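Local coordinates for membrane protein, putative (Geobacter sulfurreducens PCA, PDB 2QYB) that is of unknown function but forms the GAF domain of a larger putative membrane protein that may combine solute transport with phosphatase activity, at residues A[27-30]-A[34-37]; A[20-25]-A[150-155]; A[65-68]-A[72-75]; A[60-65]-A[99-104]. All blocks are in the same frame, centred on the assembly; numbering follows the deposited sequence.

Contact 1: A[27-30]-A[34-37]; sequences NLLL and KLDL
Leu30 rests its side chain mainly on the backbone of 34-37. Its CG lies 3.6 Å from Leu35 O, and its CD2 lies 3.6 Å from Asp36 O. Its other methyl, CD1, comes within 3.9 Å of Leu35 CB, with the two side chains crossing at about a right angle. Leu29 adds a tight methyl contact: its CD2 is 3.4 Å from Leu35 CD1. With CG anti to its own carbonyl carbon (chi1 -72°), Leu35 brings CD1 to Leu29; its CB already points at the helix and meets Leu30. No direct hydrogen bond joins the segments. A water lies 2.5 Å from both Leu30 O and Leu35 O, but these distances are short and its bonding is doubtful. With an alanine in place of Leu30, a gap would probably open over the Leu35 and Asp36 carbonyls, and Leu35 CB would lose its apolar neighbour. Val128, Leu136 and Phe141 also touch Leu35, so the patch is buried. The CB of Asp36 points away from the helix, and its OD2 is hydrogen-bonded to Thr132 OG1 and Arg131 N. The contact closes the connection from helix 10-32 to strand 37-43 of the GAF domain, where Asp36 and Leu37 face Phe129 in a classic beta bulge.

Contact 2: A[20-25]-A[150-155]; sequences IIMDDL and GQLAQA
Met22, a selenomethionine, and Leu152 form the close part of this helix pair. Met22 CG lies 3.8 Å from Leu152 CD2, and the two side chains cross at about a right angle. The same Leu152 methyl is 4.1 Å from Met22 CA, so it lies against the backbone of helix 10-32 as well as the side chain. Leu152 CG stands anti to its carbonyl carbon (chi1 -71°), which carries the branch across to the other helix. Met22 bends at chi3, and its selenium end leads away from Leu152. Both residues are buried, and both touch Ile40 of strand 37-43, so this part of the contact faces the sheet. Met22 also packs on Arg52 and Ser53, and on Leu16 of the second subunit.

The other side is looser. Ile21 CG2 and Ala155 CB meet at 4.3 Å, with Ile21 on the surface and Ala155 buried. Leu25 CD1 reaches Leu152 CD2 at 4.2 Å. Leu152 CD2 thus touches both Met22 and Leu25, and is nearer to Met22. No hydrogen bond crosses the contact, and apolar groups alone join the segments.

The local helix axes come within 10.7 Å and run at 167°, which is nearly antiparallel. This spacing is wide enough for side chains of leucine size between the helices. The pair is the antiparallel set of first and last helices, lying together on one face of the sheet, as is common in GAF domains.

Contact 3: A[65-68]-A[72-75]; sequences KDWE and ETYI
Trp67 makes the apolar contacts, meeting both Thr73 and Ile75. Its CZ3 lies 4.3 Å from Thr73 CG2, and its CG lies 4.5 Å from Ile75 CG2. Both methyls approach the indole obliquely, one at the six-membered ring and the other at the five-membered ring. These are loose van der Waals contacts, and no hydrogen bond joins the segments. Ile75 CG1 is anti to the backbone N (chi1 -168°), which leaves CG2 to face Trp67. Ile75 is buried and also touches Arg41, His112, Ile125 and Ser127 of the sheet.

The polar interactions are local to the helix start. Thr73 is the N-cap of helix 74-81: its OG1 takes the N-H of Gly76 and also bonds to Glu70 O. The hydroxyl is thus held by the backbone, while CG2 is turned to the tryptophan. Helix 74-81 lies over the sheet of the GAF domain, and the loop with Trp67 runs in from strand 49-56.

A salt bridge from Asp66 OD2 to Arg50 NE and a backbone hydrogen bond between Trp67 and Leu49 tie that loop to strand 49-56.

Contact 4: A[60-65]-A[99-104]; sequences AGIAGK and RELMQK
A type I beta turn from Gly61 to Gly64 meets helix 96-104 of the GAF domain through Ile62. The turn lies in the long loop between strand 49-56 and helix 74-81. It is closed by Gly64 N to Gly61 O at 3.1 Å. Ile62 takes its second position and points its side chain at the helix.

Leu101 is the main partner. Ile62 CD1 sits 3.8 Å from Leu101 CG. It is also 3.9 Å from both Leu101 CB and Leu101 CD2, so one methyl lies against the branch point of Leu101. The two side chains cross at about a right angle. Ile62 CG1 is anti to its backbone N (chi1 -152°), which carries CD1 over to Leu101. The second branch, CG2, turns to the selenomethionine Met102, a more buried residue. This side is looser than the Leu101 side.

No hydrogen bond links the two segments. The turn is tied in from elsewhere: Ile62 N donates to Glu105 OE2, just past 99-104, and Ala63 O and Lys65 O both accept from Arg41 NH2. Ile107 touches both Ile62 and Met102. Leu101 lies on the surface, and its side of the contact is the outer one. On the inner side, Ile62 CG2 stands 4.5 Å from Met102 CG.

Overall arrangement
All four contacts lie in one GAF domain, built on a five-stranded antiparallel sheet. Contacts 1 and 2 share helix 10-32, with centres 14 Å apart. Contact 2 joins this first helix to the last, 139-158, and the other three contacts fall inside the loop it closes. Within that loop contact 1 comes first. Contacts 3 and 4 follow, starting from the same loop and sharing Lys65, with centres 12 Å apart. Both lie across the chain's centre from contact 2, with centres 21 and 25 Å from it. Contact 2 thus lies apart from contacts 3 and 4, while contact 1, next to it on helix 10-32, meets contact 4 where Leu37 CD2 packs on Ala63 CB at 3.8 Å.

Contact 1: A[27-30]-A[34-37]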
loop_
_atom_site.group_PDB
_atom_site.type_symbol
_atom_site.label_atom_id
_atom_site.label_comp_id
_atom_site.label_asym_id
_atom_site.label_seq_id
_atom_site.Cartn_x
_atom_site.Cartn_y
_atom_site.Cartn_z
ATOM N N ASN A 27 -4.296 -7.773 4.344
ATOM C CA ASN A 27 -4.062 -7.543 5.792
ATOM C C ASN A 27 -4.978 -8.389 6.661
ATOM O O ASN A 27 -4.552 -8.959 7.649
ATOM C CB ASN A 27 -4.258 -6.066 6.152
ATOM C CG ASN A 27 -3.202 -5.103 5.464
ATOM O OD1 ASN A 27 -2.091 -5.504 5.057
ATOM N ND2 ASN A 27 -3.561 -3.825 5.385
ATOM N N LEU A 28 -6.252 -8.505 6.307
ATOM C CA LEU A 28 -7.188 -9.328 7.145
ATOM C C LEU A 28 -6.848 -10.818 7.027
ATOM O O LEU A 28 -6.837 -11.570 7.995
ATOM C CB LEU A 28 -8.642 -9.067 6.776
ATOM C CG LEU A 28 -9.281 -7.687 7.041
ATOM C CD1 LEU A 28 -10.620 -7.659 6.329
ATOM C CD2 LEU A 28 -9.488 -7.335 8.516
ATOM N N LEU A 29 -6.531 -11.244 5.824
ATOM C CA LEU A 29 -6.070 -12.628 5.562
ATOM C C LEU A 29 -4.855 -12.991 6.424
ATOM O O LEU A 29 -4.799 -14.068 7.000
ATOM C CB LEU A 29 -5.655 -12.699 4.112
ATOM C CG LEU A 29 -5.740 -13.931 3.224
ATOM C CD1 LEU A 29 -4.572 -13.805 2.152
ATOM C CD2 LEU A 29 -5.711 -15.180 3.951
ATOM N N LEU A 30 -3.874 -12.088 6.506
ATOM C CA LEU A 30 -2.638 -12.397 7.244
ATOM C C LEU A 30 -2.927 -12.398 8.734
ATOM O O LEU A 30 -2.439 -13.250 9.434
ATOM C CB LEU A 30 -1.450 -11.478 6.853
ATOM C CG LEU A 30 -0.555 -12.112 5.774
ATOM C CD1 LEU A 30 -1.425 -12.553 4.600
ATOM C CD2 LEU A 30 0.642 -11.209 5.270
ATOM N N LYS A 34 -2.210 -18.353 9.325
ATOM C CA LYS A 34 -0.739 -18.530 9.429
ATOM C C LYS A 34 -0.012 -18.348 8.104
ATOM O O LYS A 34 0.841 -19.164 7.759
ATOM C CB LYS A 34 -0.404 -19.914 10.011
ATOM C CG LYS A 34 -1.030 -20.158 11.380
ATOM C CD LYS A 34 -0.778 -21.584 11.876
ATOM C CE LYS A 34 -1.611 -21.861 13.162
ATOM N NZ LYS A 34 -1.150 -23.133 13.805
ATOM N N LEU A 35 -0.364 -17.278 7.382
ATOM C CA LEU A 35 0.325 -16.832 6.189
ATOM C C LEU A 35 1.238 -15.695 6.625
ATOM O O LEU A 35 0.897 -14.929 7.543
ATOM C CB LEU A 35 -0.666 -16.299 5.166
ATOM C CG LEU A 35 -1.511 -17.358 4.491
ATOM C CD1 LEU A 35 -2.615 -16.678 3.715
ATOM C CD2 LEU A 35 -0.643 -18.285 3.603
ATOM N N ASP A 36 2.378 -15.574 5.971
ATOM C CA ASP A 36 3.330 -14.540 6.307
ATOM C C ASP A 36 3.493 -13.564 5.166
ATOM O O ASP A 36 4.031 -12.486 5.368
ATOM C CB ASP A 36 4.685 -15.165 6.616
ATOM C CG ASP A 36 4.645 -16.007 7.842
ATOM O OD1 ASP A 36 4.620 -15.422 8.942
ATOM O OD2 ASP A 36 4.619 -17.250 7.723
ATOM N N LEU A 37 3.049 -13.925 3.966
ATOM C CA LEU A 37 3.122 -12.989 2.836
ATOM C C LEU A 37 2.012 -13.334 1.874
ATOM O O LEU A 37 1.665 -14.497 1.760
ATOM C CB LEU A 37 4.492 -13.055 2.150
ATOM C CG LEU A 37 4.732 -12.154 0.923
ATOM C CD1 LEU A 37 4.725 -10.640 1.207
ATOM C CD2 LEU A 37 6.082 -12.562 0.301
HETATM O O HOH W 1 -0.272 -14.482 9.756
#

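Contact 2: A[20-25]-A[150-155]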
loop_
_atom_site.group_PDB
_atom_site.type_symbol
_atom_site.label_atom_id
_atom_site.label_comp_id
_atom_site.label_asym_id
_atom_site.label_seq_id
_atom_site.Cartn_x
_atom_site.Cartn_y
_atom_site.Cartn_z
ATOM N N ILE A 20 -7.198 0.108 -1.793
ATOM C CA ILE A 20 -7.490 0.031 -0.368
ATOM C C ILE A 20 -8.291 -1.225 -0.061
ATOM O O ILE A 20 -8.040 -1.896 0.941
ATOM C CB ILE A 20 -8.316 1.276 0.102
ATOM C CG1 ILE A 20 -7.474 2.565 -0.026
ATOM C CG2 ILE A 20 -8.813 1.075 1.546
ATOM C CD1 ILE A 20 -8.285 3.896 -0.102
ATOM N N ILE A 21 -9.253 -1.539 -0.928
ATOM C CA ILE A 21 -9.971 -2.781 -0.827
ATOM C C ILE A 21 -8.959 -3.951 -0.834
ATOM O O ILE A 21 -8.977 -4.796 0.089
ATOM C CB ILE A 21 -11.033 -2.899 -1.962
ATOM C CG1 ILE A 21 -12.280 -2.058 -1.656
ATOM C CG2 ILE A 21 -11.516 -4.334 -2.156
ATOM C CD1 ILE A 21 -13.201 -1.910 -2.864
HETATM N N MSE A 22 -8.057 -3.987 -1.832
HETATM C CA MSE A 22 -7.092 -5.108 -1.961
HETATM C C MSE A 22 -6.184 -5.181 -0.772
HETATM O O MSE A 22 -6.048 -6.217 -0.159
HETATM C CB MSE A 22 -6.224 -4.998 -3.198
HETATM C CG MSE A 22 -7.002 -5.014 -4.468
HETATM SE SE MSE A 22 -5.922 -5.115 -6.155
HETATM C CE MSE A 22 -4.951 -3.377 -6.137
ATOM N N ASP A 23 -5.545 -4.069 -0.452
ATOM C CA ASP A 23 -4.651 -4.031 0.707
ATOM C C ASP A 23 -5.324 -4.487 2.007
ATOM O O ASP A 23 -4.699 -5.164 2.794
ATOM C CB ASP A 23 -4.070 -2.607 0.885
ATOM C CG ASP A 23 -2.927 -2.280 -0.131
ATOM O OD1 ASP A 23 -2.686 -3.000 -1.115
ATOM O OD2 ASP A 23 -2.255 -1.273 0.065
ATOM N N ASP A 24 -6.565 -4.049 2.251
ATOM C CA ASP A 24 -7.285 -4.403 3.498
ATOM C C ASP A 24 -7.568 -5.880 3.509
ATOM O O ASP A 24 -7.453 -6.541 4.522
ATOM C CB ASP A 24 -8.634 -3.651 3.655
ATOM C CG ASP A 24 -8.473 -2.179 3.972
ATOM O OD1 ASP A 24 -7.323 -1.743 4.254
ATOM O OD2 ASP A 24 -9.510 -1.448 3.927
ATOM N N LEU A 25 -7.953 -6.418 2.365
ATOM C CA LEU A 25 -8.253 -7.849 2.311
ATOM C C LEU A 25 -7.042 -8.699 2.609
ATOM O O LEU A 25 -7.124 -9.605 3.389
ATOM C CB LEU A 25 -8.938 -8.232 0.981
ATOM C CG LEU A 25 -10.449 -7.834 0.969
ATOM C CD1 LEU A 25 -11.079 -7.847 -0.427
ATOM C CD2 LEU A 25 -11.289 -8.690 1.926
ATOM N N GLY A 150 -12.289 -14.486 -5.953
ATOM C CA GLY A 150 -13.482 -14.089 -6.674
ATOM C C GLY A 150 -13.987 -12.703 -6.310
ATOM O O GLY A 150 -14.493 -11.965 -7.172
ATOM N N GLN A 151 -13.857 -12.356 -5.026
ATOM C CA GLN A 151 -14.291 -11.040 -4.525
ATOM C C GLN A 151 -13.318 -9.937 -4.979
ATOM O O GLN A 151 -13.749 -8.803 -5.259
ATOM C CB GLN A 151 -14.462 -11.051 -3.002
ATOM C CG GLN A 151 -15.609 -11.993 -2.509
ATOM C CD GLN A 151 -16.239 -11.550 -1.182
ATOM O OE1 GLN A 151 -17.159 -12.213 -0.628
ATOM N NE2 GLN A 151 -15.755 -10.415 -0.663
ATOM N N LEU A 152 -12.023 -10.291 -5.092
ATOM C CA LEU A 152 -11.044 -9.417 -5.736
ATOM C C LEU A 152 -11.354 -9.246 -7.224
ATOM O O LEU A 152 -11.360 -8.132 -7.737
ATOM C CB LEU A 152 -9.609 -9.957 -5.548
ATOM C CG LEU A 152 -9.029 -9.865 -4.115
ATOM C CD1 LEU A 152 -7.899 -10.889 -3.957
ATOM C CD2 LEU A 152 -8.563 -8.445 -3.796
ATOM N N ALA A 153 -11.593 -10.345 -7.917
ATOM C CA ALA A 153 -11.939 -10.272 -9.340
ATOM C C ALA A 153 -13.131 -9.321 -9.578
ATOM O O ALA A 153 -13.159 -8.486 -10.532
ATOM C CB ALA A 153 -12.244 -11.659 -9.898
ATOM N N GLN A 154 -14.110 -9.430 -8.693
ATOM C CA GLN A 154 -15.271 -8.593 -8.825
ATOM C C GLN A 154 -14.915 -7.121 -8.702
ATOM O O GLN A 154 -15.345 -6.299 -9.533
ATOM C CB GLN A 154 -16.320 -8.953 -7.791
ATOM C CG GLN A 154 -17.627 -8.264 -8.042
ATOM C CD GLN A 154 -18.188 -8.598 -9.409
ATOM O OE1 GLN A 154 -19.005 -9.517 -9.533
ATOM N NE2 GLN A 154 -17.736 -7.873 -10.453
ATOM N N ALA A 155 -14.132 -6.801 -7.665
ATOM C CA ALA A 155 -13.762 -5.420 -7.359
ATOM C C ALA A 155 -12.961 -4.779 -8.497
ATOM O O ALA A 155 -13.137 -3.598 -8.797
ATOM C CB ALA A 155 -12.991 -5.374 -6.064
#

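Contact 3: A[65-68]-A[72-75]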
loop_
_atom_site.group_PDB
_atom_site.type_symbol
_atom_site.label_atom_id
_atom_site.label_comp_id
_atom_site.label_asym_id
_atom_site.label_seq_id
_atom_site.Cartn_x
_atom_site.Cartn_y
_atom_site.Cartn_z
ATOM N N LYS A 65 8.584 -10.070 -7.386
ATOM C CA LYS A 65 8.800 -9.364 -8.665
ATOM C C LYS A 65 7.593 -9.378 -9.623
ATOM O O LYS A 65 6.628 -10.063 -9.408
ATOM C CB LYS A 65 10.036 -9.922 -9.374
ATOM C CG LYS A 65 11.314 -9.746 -8.557
ATOM C CD LYS A 65 12.387 -10.739 -8.940
ATOM C CE LYS A 65 13.669 -10.494 -8.161
ATOM N NZ LYS A 65 14.891 -10.639 -9.022
ATOM N N ASP A 66 7.690 -8.627 -10.709
ATOM C CA ASP A 66 6.727 -8.715 -11.781
ATOM C C ASP A 66 7.023 -9.918 -12.688
ATOM O O ASP A 66 8.194 -10.250 -12.898
ATOM C CB ASP A 66 6.749 -7.400 -12.566
ATOM C CG ASP A 66 6.228 -6.223 -11.746
ATOM O OD1 ASP A 66 5.635 -6.429 -10.656
ATOM O OD2 ASP A 66 6.417 -5.089 -12.213
ATOM N N TRP A 67 5.980 -10.584 -13.201
ATOM C CA TRP A 67 6.172 -11.784 -14.039
ATOM C C TRP A 67 5.462 -11.762 -15.398
ATOM O O TRP A 67 4.229 -11.592 -15.500
ATOM C CB TRP A 67 5.794 -13.064 -13.255
ATOM C CG TRP A 67 6.745 -13.259 -12.119
ATOM C CD1 TRP A 67 6.620 -12.756 -10.862
ATOM C CD2 TRP A 67 8.030 -13.910 -12.165
ATOM N NE1 TRP A 67 7.709 -13.076 -10.112
ATOM C CE2 TRP A 67 8.591 -13.799 -10.876
ATOM C CE3 TRP A 67 8.741 -14.596 -13.164
ATOM C CZ2 TRP A 67 9.864 -14.320 -10.549
ATOM C CZ3 TRP A 67 10.004 -15.149 -12.832
ATOM C CH2 TRP A 67 10.550 -14.997 -11.531
ATOM N N GLU A 68 6.266 -11.928 -16.451
ATOM C CA GLU A 68 5.757 -12.424 -17.733
ATOM C C GLU A 68 5.339 -13.892 -17.523
ATOM O O GLU A 68 6.183 -14.768 -17.211
ATOM C CB GLU A 68 6.802 -12.332 -18.834
ATOM C CG GLU A 68 7.369 -10.923 -19.019
ATOM C CD GLU A 68 8.162 -10.739 -20.310
ATOM O OE1 GLU A 68 8.537 -11.740 -20.967
ATOM O OE2 GLU A 68 8.410 -9.572 -20.650
ATOM N N GLU A 72 6.942 -22.571 -17.337
ATOM C CA GLU A 72 8.076 -23.011 -16.490
ATOM C C GLU A 72 8.085 -22.517 -15.018
ATOM O O GLU A 72 8.928 -22.950 -14.221
ATOM C CB GLU A 72 9.429 -22.652 -17.144
ATOM C CG GLU A 72 9.749 -23.408 -18.450
ATOM C CD GLU A 72 9.165 -22.738 -19.707
ATOM O OE1 GLU A 72 8.635 -21.582 -19.632
ATOM O OE2 GLU A 72 9.242 -23.392 -20.772
ATOM N N THR A 73 7.178 -21.617 -14.662
ATOM C CA THR A 73 7.017 -21.203 -13.278
ATOM C C THR A 73 5.666 -21.694 -12.760
ATOM O O THR A 73 4.747 -21.863 -13.541
ATOM C CB THR A 73 7.091 -19.646 -13.168
ATOM O OG1 THR A 73 6.044 -19.073 -13.953
ATOM C CG2 THR A 73 8.495 -19.097 -13.662
ATOM N N TYR A 74 5.535 -21.881 -11.437
ATOM C CA TYR A 74 4.239 -22.271 -10.831
ATOM C C TYR A 74 3.179 -21.191 -11.026
ATOM O O TYR A 74 2.037 -21.488 -11.274
ATOM C CB TYR A 74 4.355 -22.511 -9.328
ATOM C CG TYR A 74 5.219 -23.656 -8.886
ATOM C CD1 TYR A 74 4.749 -24.963 -8.899
ATOM C CD2 TYR A 74 6.492 -23.428 -8.388
ATOM C CE1 TYR A 74 5.544 -26.035 -8.469
ATOM C CE2 TYR A 74 7.286 -24.488 -7.961
ATOM C CZ TYR A 74 6.804 -25.792 -8.005
ATOM O OH TYR A 74 7.607 -26.835 -7.568
ATOM N N ILE A 75 3.586 -19.936 -10.880
ATOM C CA ILE A 75 2.707 -18.791 -11.047
ATOM C C ILE A 75 2.241 -18.576 -12.506
ATOM O O ILE A 75 1.085 -18.265 -12.770
ATOM C CB ILE A 75 3.390 -17.515 -10.506
ATOM C CG1 ILE A 75 2.379 -16.371 -10.410
ATOM C CG2 ILE A 75 4.636 -17.138 -11.373
ATOM C CD1 ILE A 75 2.875 -15.236 -9.587
#

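Contact 4: A[60-65]-A[99-104]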
loop_
_atom_site.group_PDB
_atom_site.type_symbol
_atom_site.label_atom_id
_atom_site.label_comp_id
_atom_site.label_asym_id
_atom_site.label_seq_id
_atom_site.Cartn_x
_atom_site.Cartn_y
_atom_site.Cartn_z
ATOM N N ALA A 60 10.578 -7.576 -1.087
ATOM C CA ALA A 60 11.855 -7.134 -1.625
ATOM C C ALA A 60 12.763 -8.328 -2.021
ATOM O O ALA A 60 13.882 -8.120 -2.504
ATOM C CB ALA A 60 12.566 -6.197 -0.611
ATOM N N GLY A 61 12.270 -9.557 -1.811
ATOM C CA GLY A 61 12.981 -10.787 -2.220
ATOM C C GLY A 61 12.253 -11.657 -3.260
ATOM O O GLY A 61 11.616 -11.138 -4.193
ATOM N N ILE A 62 12.366 -12.980 -3.071
ATOM C CA ILE A 62 12.098 -14.005 -4.101
ATOM C C ILE A 62 10.660 -14.020 -4.604
ATOM O O ILE A 62 10.410 -14.243 -5.800
ATOM C CB ILE A 62 12.449 -15.461 -3.589
ATOM C CG1 ILE A 62 12.833 -16.386 -4.742
ATOM C CG2 ILE A 62 11.289 -16.075 -2.789
ATOM C CD1 ILE A 62 14.237 -16.137 -5.212
ATOM N N ALA A 63 9.730 -13.780 -3.678
ATOM C CA ALA A 63 8.314 -13.846 -3.945
ATOM C C ALA A 63 7.748 -12.502 -4.442
ATOM O O ALA A 63 6.528 -12.372 -4.595
ATOM C CB ALA A 63 7.588 -14.312 -2.670
ATOM N N GLY A 64 8.611 -11.530 -4.767
ATOM C CA GLY A 64 8.147 -10.136 -4.949
ATOM C C GLY A 64 8.169 -9.393 -6.302
ATOM O O GLY A 64 7.803 -8.156 -6.349
ATOM N N LYS A 65 8.584 -10.070 -7.386
ATOM C CA LYS A 65 8.800 -9.364 -8.665
ATOM C C LYS A 65 7.593 -9.378 -9.623
ATOM O O LYS A 65 6.628 -10.063 -9.408
ATOM C CB LYS A 65 10.036 -9.922 -9.374
ATOM C CG LYS A 65 11.314 -9.746 -8.557
ATOM C CD LYS A 65 12.387 -10.739 -8.940
ATOM C CE LYS A 65 13.669 -10.494 -8.161
ATOM N NZ LYS A 65 14.891 -10.639 -9.022
ATOM N N ARG A 99 13.536 -24.411 -5.098
ATOM C CA ARG A 99 13.388 -24.936 -3.738
ATOM C C ARG A 99 14.438 -24.381 -2.795
ATOM O O ARG A 99 14.123 -23.852 -1.723
ATOM C CB ARG A 99 13.519 -26.446 -3.763
ATOM C CG ARG A 99 13.649 -27.136 -2.421
ATOM C CD ARG A 99 13.963 -28.596 -2.706
ATOM N NE ARG A 99 13.994 -29.431 -1.526
ATOM C CZ ARG A 99 15.043 -29.578 -0.700
ATOM N NH1 ARG A 99 16.184 -28.914 -0.920
ATOM N NH2 ARG A 99 14.956 -30.407 0.367
ATOM N N GLU A 100 15.697 -24.476 -3.200
ATOM C CA GLU A 100 16.755 -23.967 -2.355
ATOM C C GLU A 100 16.565 -22.456 -2.047
ATOM O O GLU A 100 16.734 -22.027 -0.903
ATOM C CB GLU A 100 18.109 -24.262 -3.011
ATOM C CG GLU A 100 19.309 -23.926 -2.168
ATOM C CD GLU A 100 19.367 -24.714 -0.869
ATOM O OE1 GLU A 100 18.842 -25.866 -0.815
ATOM O OE2 GLU A 100 19.963 -24.165 0.096
ATOM N N LEU A 101 16.202 -21.666 -3.062
ATOM C CA LEU A 101 16.063 -20.195 -2.904
ATOM C C LEU A 101 14.952 -19.836 -1.928
ATOM O O LEU A 101 15.092 -18.945 -1.118
ATOM C CB LEU A 101 15.786 -19.525 -4.237
ATOM C CG LEU A 101 16.890 -18.837 -5.032
ATOM C CD1 LEU A 101 18.353 -19.248 -4.678
ATOM C CD2 LEU A 101 16.595 -19.008 -6.543
HETATM N N MSE A 102 13.865 -20.582 -2.004
HETATM C CA MSE A 102 12.705 -20.348 -1.177
HETATM C C MSE A 102 12.908 -20.748 0.277
HETATM O O MSE A 102 12.512 -19.983 1.166
HETATM C CB MSE A 102 11.498 -21.073 -1.750
HETATM C CG MSE A 102 11.075 -20.528 -3.129
HETATM SE SE MSE A 102 9.350 -21.243 -3.684
HETATM C CE MSE A 102 8.453 -20.980 -1.986
ATOM N N GLN A 103 13.506 -21.926 0.518
ATOM C CA GLN A 103 13.821 -22.368 1.889
ATOM C C GLN A 103 14.825 -21.399 2.570
ATOM O O GLN A 103 14.795 -21.166 3.773
ATOM C CB GLN A 103 14.401 -23.798 1.892
ATOM C CG GLN A 103 13.500 -24.902 1.342
ATOM C CD GLN A 103 14.066 -26.316 1.599
ATOM O OE1 GLN A 103 15.232 -26.628 1.281
ATOM N NE2 GLN A 103 13.242 -27.169 2.187
ATOM N N LYS A 104 15.713 -20.831 1.776
ATOM C CA LYS A 104 16.652 -19.838 2.262
ATOM C C LYS A 104 15.884 -18.593 2.763
ATOM O O LYS A 104 16.314 -17.931 3.692
ATOM C CB LYS A 104 17.680 -19.547 1.132
ATOM C CG LYS A 104 18.711 -18.422 1.368
ATOM C CD LYS A 104 19.643 -18.622 2.593
ATOM C CE LYS A 104 20.259 -17.267 2.975
ATOM N NZ LYS A 104 21.426 -17.344 3.902
#